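Local coordinates for protein amine Dehydrogenase (Pseudomonas putida, PDB 1JMX) that probably transfers electrons through two covalently bound c-type hemes, as the heme-carrying alpha subunit of a quinohemoprotein amine dehydrogenase, at residues Q112-A116 against K117-H121; P406-I409 against G410-P413. One frame throughout, in Å; residues are numbered along the deposited sequence.

Contact 1 (Q112-A116 against K117-H121); sequences QRRPA and KEWEH. With HEC (heme c), chain F.
The aliphatic part of Arg-114 crosses one face of the Trp-119 indole at about a right angle, the dense part of the contact. Its CD sits 3.7 Å from the centroid of the Trp-119 six-membered ring, 8° off the normal, a CH-pi contact. The chain runs extended from CG to NE, carrying the guanidinium to a propionate of heme c. There NH1 of Arg-114 reaches heme O1A at 2.8 Å, and NH2 reaches O2A at 3.0 Å, nearly straight (178°). NE and NH2 grip OE1 of Gln-112 side-on, in the guanidinium plane, and NH1 also bonds Glu-118 O at 3.1 Å. An alanine in place of Arg-114 would probably leave the propionate, Gln-112 OE1 and Glu-118 O without this donor, and the Trp-119 ring without the CD over it. Pro-115, the N-cap, is close-packed too, its CG 3.4 Å from CG of Glu-118. The carboxylate of Glu-118 turns instead to Arg-26.

On the solvent side Ala-116 and Lys-117 are exposed, and Lys-117 NZ makes a weak 3.0 Å salt bridge with Glu-120 OE2. The whole is a heme-propionate site in a cytochrome c-type domain, where a short strand leads into a helix.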
loop_
_atom_site.group_PDB
_atom_site.type_symbol
_atom_site.label_atom_id
_atom_site.label_comp_id
_atom_site.label_asym_id
_atom_site.label_seq_id
_atom_site.Cartn_x
_atom_site.Cartn_y
_atom_site.Cartn_z
ATOM N N GLN A 112 8.617 -15.383 -8.357
ATOM C CA GLN A 112 7.968 -15.983 -9.519
ATOM C C GLN A 112 8.953 -16.122 -10.681
ATOM O O GLN A 112 9.917 -15.369 -10.792
ATOM C CB GLN A 112 6.746 -15.163 -9.960
ATOM C CG GLN A 112 5.603 -15.153 -8.954
ATOM C CD GLN A 112 4.270 -14.798 -9.577
ATOM O OE1 GLN A 112 4.095 -14.895 -10.789
ATOM N NE2 GLN A 112 3.315 -14.404 -8.747
ATOM N N ARG A 113 8.724 -17.131 -11.510
ATOM C CA ARG A 113 9.554 -17.397 -12.678
ATOM C C ARG A 113 8.620 -17.516 -13.890
ATOM O O ARG A 113 7.668 -18.293 -13.875
ATOM C CB ARG A 113 10.360 -18.683 -12.468
ATOM C CG ARG A 113 11.460 -18.572 -11.417
ATOM C CD ARG A 113 12.443 -17.488 -11.804
ATOM N NE ARG A 113 13.557 -17.348 -10.872
ATOM C CZ ARG A 113 13.497 -16.700 -9.709
ATOM N NH1 ARG A 113 12.362 -16.131 -9.312
ATOM N NH2 ARG A 113 14.587 -16.581 -8.960
ATOM N N ARG A 114 8.865 -16.713 -14.920
ATOM C CA ARG A 114 8.010 -16.713 -16.110
ATOM C C ARG A 114 8.760 -16.380 -17.386
ATOM O O ARG A 114 9.798 -15.720 -17.348
ATOM C CB ARG A 114 6.928 -15.633 -15.988
ATOM C CG ARG A 114 6.062 -15.656 -14.763
ATOM C CD ARG A 114 5.216 -14.409 -14.756
ATOM N NE ARG A 114 4.251 -14.389 -13.672
ATOM C CZ ARG A 114 3.002 -13.961 -13.798
ATOM N NH1 ARG A 114 2.560 -13.524 -14.968
ATOM N NH2 ARG A 114 2.208 -13.932 -12.742
ATOM N N PRO A 115 8.256 -16.861 -18.541
ATOM C CA PRO A 115 8.925 -16.549 -19.806
ATOM C C PRO A 115 8.474 -15.122 -20.155
ATOM O O PRO A 115 7.516 -14.614 -19.560
ATOM C CB PRO A 115 8.357 -17.600 -20.768
ATOM C CG PRO A 115 6.987 -17.839 -20.245
ATOM C CD PRO A 115 7.205 -17.880 -18.742
ATOM N N ALA A 116 9.154 -14.477 -21.097
ATOM C CA ALA A 116 8.822 -13.102 -21.474
ATOM C C ALA A 116 7.355 -12.815 -21.796
ATOM O O ALA A 116 6.841 -11.770 -21.404
ATOM C CB ALA A 116 9.712 -12.633 -22.615
ATOM N N LYS A 117 6.678 -13.729 -22.493
ATOM C CA LYS A 117 5.271 -13.518 -22.853
ATOM C C LYS A 117 4.345 -13.488 -21.646
ATOM O O LYS A 117 3.334 -12.779 -21.652
ATOM C CB LYS A 117 4.803 -14.569 -23.865
ATOM C CG LYS A 117 3.302 -14.517 -24.222
ATOM C CD LYS A 117 2.849 -13.152 -24.777
ATOM C CE LYS A 117 3.569 -12.775 -26.073
ATOM N NZ LYS A 117 3.061 -11.495 -26.689
ATOM N N GLU A 118 4.681 -14.265 -20.620
ATOM C CA GLU A 118 3.882 -14.305 -19.402
ATOM C C GLU A 118 4.123 -13.041 -18.573
ATOM O O GLU A 118 3.254 -12.626 -17.808
ATOM C CB GLU A 118 4.184 -15.566 -18.595
ATOM C CG GLU A 118 3.856 -16.858 -19.338
ATOM C CD GLU A 118 2.381 -16.992 -19.655
ATOM O OE1 GLU A 118 1.574 -16.838 -18.731
ATOM O OE2 GLU A 118 2.019 -17.258 -20.818
ATOM N N TRP A 119 5.301 -12.435 -18.734
ATOM C CA TRP A 119 5.633 -11.191 -18.043
ATOM C C TRP A 119 4.925 -10.063 -18.792
ATOM O O TRP A 119 4.509 -9.077 -18.185
ATOM C CB TRP A 119 7.153 -10.925 -18.026
ATOM C CG TRP A 119 7.934 -11.670 -16.965
ATOM C CD1 TRP A 119 8.995 -12.504 -17.171
ATOM C CD2 TRP A 119 7.732 -11.625 -15.540
ATOM N NE1 TRP A 119 9.468 -12.982 -15.969
ATOM C CE2 TRP A 119 8.712 -12.463 -14.952
ATOM C CE3 TRP A 119 6.821 -10.963 -14.703
ATOM C CZ2 TRP A 119 8.805 -12.658 -13.567
ATOM C CZ3 TRP A 119 6.916 -11.158 -13.318
ATOM C CH2 TRP A 119 7.902 -12.001 -12.771
ATOM N N GLU A 120 4.794 -10.220 -20.113
ATOM C CA GLU A 120 4.112 -9.231 -20.948
ATOM C C GLU A 120 2.601 -9.243 -20.655
ATOM O O GLU A 120 1.970 -8.186 -20.591
ATOM C CB GLU A 120 4.349 -9.508 -22.430
ATOM C CG GLU A 120 3.762 -8.434 -23.327
ATOM C CD GLU A 120 3.616 -8.873 -24.775
ATOM O OE1 GLU A 120 2.484 -8.819 -25.309
ATOM O OE2 GLU A 120 4.625 -9.271 -25.383
ATOM N N HIS A 121 2.033 -10.436 -20.476
ATOM C CA HIS A 121 0.611 -10.577 -20.157
ATOM C C HIS A 121 0.355 -9.945 -18.796
ATOM O O HIS A 121 -0.695 -9.343 -18.573
ATOM C CB HIS A 121 0.194 -12.046 -20.080
ATOM C CG HIS A 121 -0.035 -12.693 -21.408
ATOM N ND1 HIS A 121 -0.571 -12.019 -22.485
ATOM C CD2 HIS A 121 0.170 -13.965 -21.825
ATOM C CE1 HIS A 121 -0.686 -12.845 -23.507
ATOM N NE2 HIS A 121 -0.244 -14.033 -23.133
HETATM FE FE HEC F . -7.426 -17.852 -14.538
HETATM C CHA HEC F . -5.250 -15.494 -15.572
HETATM C CHB HEC F . -4.907 -19.528 -13.027
HETATM C CHC HEC F . -9.632 -20.249 -13.515
HETATM C CHD HEC F . -9.985 -16.164 -16.080
HETATM N NA HEC F . -5.497 -17.571 -14.343
HETATM C C1A HEC F . -4.739 -16.540 -14.832
HETATM C C2A HEC F . -3.336 -16.697 -14.471
HETATM C C3A HEC F . -3.251 -17.831 -13.758
HETATM C C4A HEC F . -4.589 -18.373 -13.676
HETATM C CMA HEC F . -1.989 -18.421 -13.160
HETATM C CAA HEC F . -2.214 -15.754 -14.840
HETATM C CBA HEC F . -1.963 -14.808 -13.686
HETATM C CGA HEC F . -0.852 -13.812 -13.961
HETATM O O1A HEC F . -0.258 -13.836 -15.052
HETATM O O2A HEC F . -0.571 -12.993 -13.066
HETATM N NB HEC F . -7.305 -19.513 -13.500
HETATM C C1B HEC F . -6.163 -20.082 -12.930
HETATM C C2B HEC F . -6.417 -21.307 -12.249
HETATM C C3B HEC F . -7.759 -21.522 -12.397
HETATM C C4B HEC F . -8.305 -20.408 -13.159
HETATM C CMB HEC F . -5.376 -22.186 -11.522
HETATM C CAB HEC F . -8.470 -22.740 -11.844
HETATM C CBB HEC F . -8.941 -22.728 -10.386
HETATM N NC HEC F . -9.385 -18.138 -14.750
HETATM C C1C HEC F . -10.141 -19.194 -14.255
HETATM C C2C HEC F . -11.532 -19.067 -14.608
HETATM C C3C HEC F . -11.639 -17.947 -15.330
HETATM C C4C HEC F . -10.301 -17.353 -15.414
HETATM C CMC HEC F . -12.641 -20.049 -14.230
HETATM C CAC HEC F . -12.882 -17.562 -16.117
HETATM C CBC HEC F . -14.027 -16.794 -15.487
HETATM N ND HEC F . -7.593 -16.177 -15.601
HETATM C C1D HEC F . -8.713 -15.610 -16.167
HETATM C C2D HEC F . -8.396 -14.360 -16.871
HETATM C C3D HEC F . -7.051 -14.201 -16.706
HETATM C C4D HEC F . -6.584 -15.315 -15.935
HETATM C CMD HEC F . -9.373 -13.447 -17.622
HETATM C CAD HEC F . -6.154 -13.075 -17.216
HETATM C CBD HEC F . -6.090 -11.829 -16.347
HETATM C CGD HEC F . -5.617 -12.105 -14.941
HETATM O O1D HEC F . -6.430 -12.062 -14.015
HETATM O O2D HEC F . -4.421 -12.368 -14.744
#

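Contact 2 (P406-I409 against G410-P413); sequences PLRI and GYLP
Arg-408 turns its guanidinium toward the ring of Tyr-411, three residues on, and the two planes stand 75° apart. The CZ of Arg-408 lies 5.0 Å from the centroid of the Tyr-411 ring and 23° off its normal, a cation-pi contact over the ring face, but the steep interplanar angle rules out a parallel stack. The nearest atoms are NH1 of Arg-408 and CE2 of Tyr-411, 3.7 Å apart, with CE2 in the guanidinium plane at its edge. A bend at the third torsion of Arg-408 (chi3 114°) lets the group run forward alongside the strand, one face over the backbone; CZ of Arg-408 is 4.6 Å from CA of Gly-410. The stronger polar partner of NH1 is Glu-396 on the neighbouring strand, whose salt bridge helps fix the rotation of the group.

The other pair lies on the reverse side of the strand. CG2 of Ile-409 and CD2 of Leu-412 meet at 4.2 Å as their branches cross at a slant, and both side chains also pack on Phe-293 and Tyr-362.

Both pairs are thus spaced by three residues, although a regular strand would set residues of odd spacing on contrary faces. The explanation lies at Ile-409, whose backbone angles are helix-like, and at Gly-410, whose phi is positive. A beta carbon at Gly-410 would come within 2.5 Å of Ile-409 O, a clash that glycine avoids. Gly-410 bonds Ala-397 through its carbonyl, while its buried N has no partner in the model. Ile-409 also bonds Ala-397 and Leu-412 bonds Ala-395, so three steps here match two on the other strand: the one-residue excess is a beta bulge in the hairpin of strands 391-400 and 406-420.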
loop_
_atom_site.group_PDB
_atom_site.type_symbol
_atom_site.label_atom_id
_atom_site.label_comp_id
_atom_site.label_asym_id
_atom_site.label_seq_id
_atom_site.Cartn_x
_atom_site.Cartn_y
_atom_site.Cartn_z
ATOM N N PRO A 406 35.310 -3.915 17.191
ATOM C CA PRO A 406 33.917 -3.909 17.650
ATOM C C PRO A 406 33.437 -5.311 18.033
ATOM O O PRO A 406 33.755 -6.307 17.371
ATOM C CB PRO A 406 33.166 -3.352 16.441
ATOM C CG PRO A 406 34.160 -2.414 15.849
ATOM C CD PRO A 406 35.419 -3.240 15.885
ATOM N N LEU A 407 32.637 -5.367 19.086
ATOM C CA LEU A 407 32.132 -6.622 19.611
ATOM C C LEU A 407 30.622 -6.499 19.794
ATOM O O LEU A 407 30.162 -5.610 20.504
ATOM C CB LEU A 407 32.783 -6.861 20.981
ATOM C CG LEU A 407 32.949 -8.200 21.712
ATOM C CD1 LEU A 407 32.656 -7.960 23.197
ATOM C CD2 LEU A 407 32.064 -9.300 21.165
ATOM N N ARG A 408 29.850 -7.335 19.106
ATOM C CA ARG A 408 28.405 -7.307 19.292
ATOM C C ARG A 408 28.137 -8.209 20.498
ATOM O O ARG A 408 28.403 -9.410 20.457
ATOM C CB ARG A 408 27.650 -7.822 18.061
ATOM C CG ARG A 408 26.120 -7.693 18.218
ATOM C CD ARG A 408 25.360 -8.057 16.949
ATOM N NE ARG A 408 24.542 -9.264 17.096
ATOM C CZ ARG A 408 23.285 -9.281 17.536
ATOM N NH1 ARG A 408 22.679 -8.155 17.881
ATOM N NH2 ARG A 408 22.633 -10.430 17.658
ATOM N N ILE A 409 27.702 -7.599 21.595
ATOM C CA ILE A 409 27.412 -8.327 22.816
ATOM C C ILE A 409 26.151 -9.162 22.635
ATOM O O ILE A 409 26.179 -10.382 22.795
ATOM C CB ILE A 409 27.229 -7.364 24.031
ATOM C CG1 ILE A 409 28.577 -6.799 24.503
ATOM C CG2 ILE A 409 26.611 -8.099 25.202
ATOM C CD1 ILE A 409 29.308 -5.966 23.510
ATOM N N GLY A 410 25.048 -8.493 22.308
ATOM C CA GLY A 410 23.784 -9.179 22.116
ATOM C C GLY A 410 22.641 -8.249 22.454
ATOM O O GLY A 410 22.794 -7.033 22.408
ATOM N N TYR A 411 21.490 -8.814 22.789
ATOM C CA TYR A 411 20.322 -8.014 23.140
ATOM C C TYR A 411 20.236 -7.897 24.655
ATOM O O TYR A 411 19.875 -8.860 25.331
ATOM C CB TYR A 411 19.048 -8.662 22.596
ATOM C CG TYR A 411 18.953 -8.687 21.085
ATOM C CD1 TYR A 411 18.493 -9.823 20.417
ATOM C CD2 TYR A 411 19.276 -7.561 20.326
ATOM C CE1 TYR A 411 18.352 -9.837 19.031
ATOM C CE2 TYR A 411 19.137 -7.561 18.938
ATOM C CZ TYR A 411 18.676 -8.702 18.300
ATOM O OH TYR A 411 18.553 -8.721 16.930
ATOM N N LEU A 412 20.568 -6.717 25.181
ATOM C CA LEU A 412 20.549 -6.476 26.622
ATOM C C LEU A 412 19.268 -5.818 27.106
ATOM O O LEU A 412 18.676 -5.005 26.402
ATOM C CB LEU A 412 21.752 -5.621 27.036
ATOM C CG LEU A 412 23.149 -6.225 26.868
ATOM C CD1 LEU A 412 24.187 -5.301 27.469
ATOM C CD2 LEU A 412 23.209 -7.566 27.550
ATOM N N PRO A 413 18.823 -6.167 28.326
ATOM C CA PRO A 413 17.602 -5.599 28.907
ATOM C C PRO A 413 17.698 -4.079 29.022
ATOM O O PRO A 413 18.771 -3.524 29.272
ATOM C CB PRO A 413 17.527 -6.280 30.275
ATOM C CG PRO A 413 18.966 -6.585 30.594
ATOM C CD PRO A 413 19.465 -7.097 29.272
#

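Overall arrangement
Contact 1 closes long before contact 2 opens along the chain, and the two lie on opposite sides of the chain's centre. Their centres are 45 Å apart and their nearest atoms about 27 Å, so neither touches the other. They share no secondary structure: 112-121 runs from strand 112-113 into helix 116-129 of the heme-binding region, whereas 406-413 belongs to strand 406-420 in the mixed sheet of domain IV. The first helps build a heme pocket directly; the second is structural packing away from the annotated sites, where domain IV meets strands 285-295 and 354-362 of domain III. These two contacts therefore serve separate regions, although Asn-489 of the domain IV range also reaches a heme.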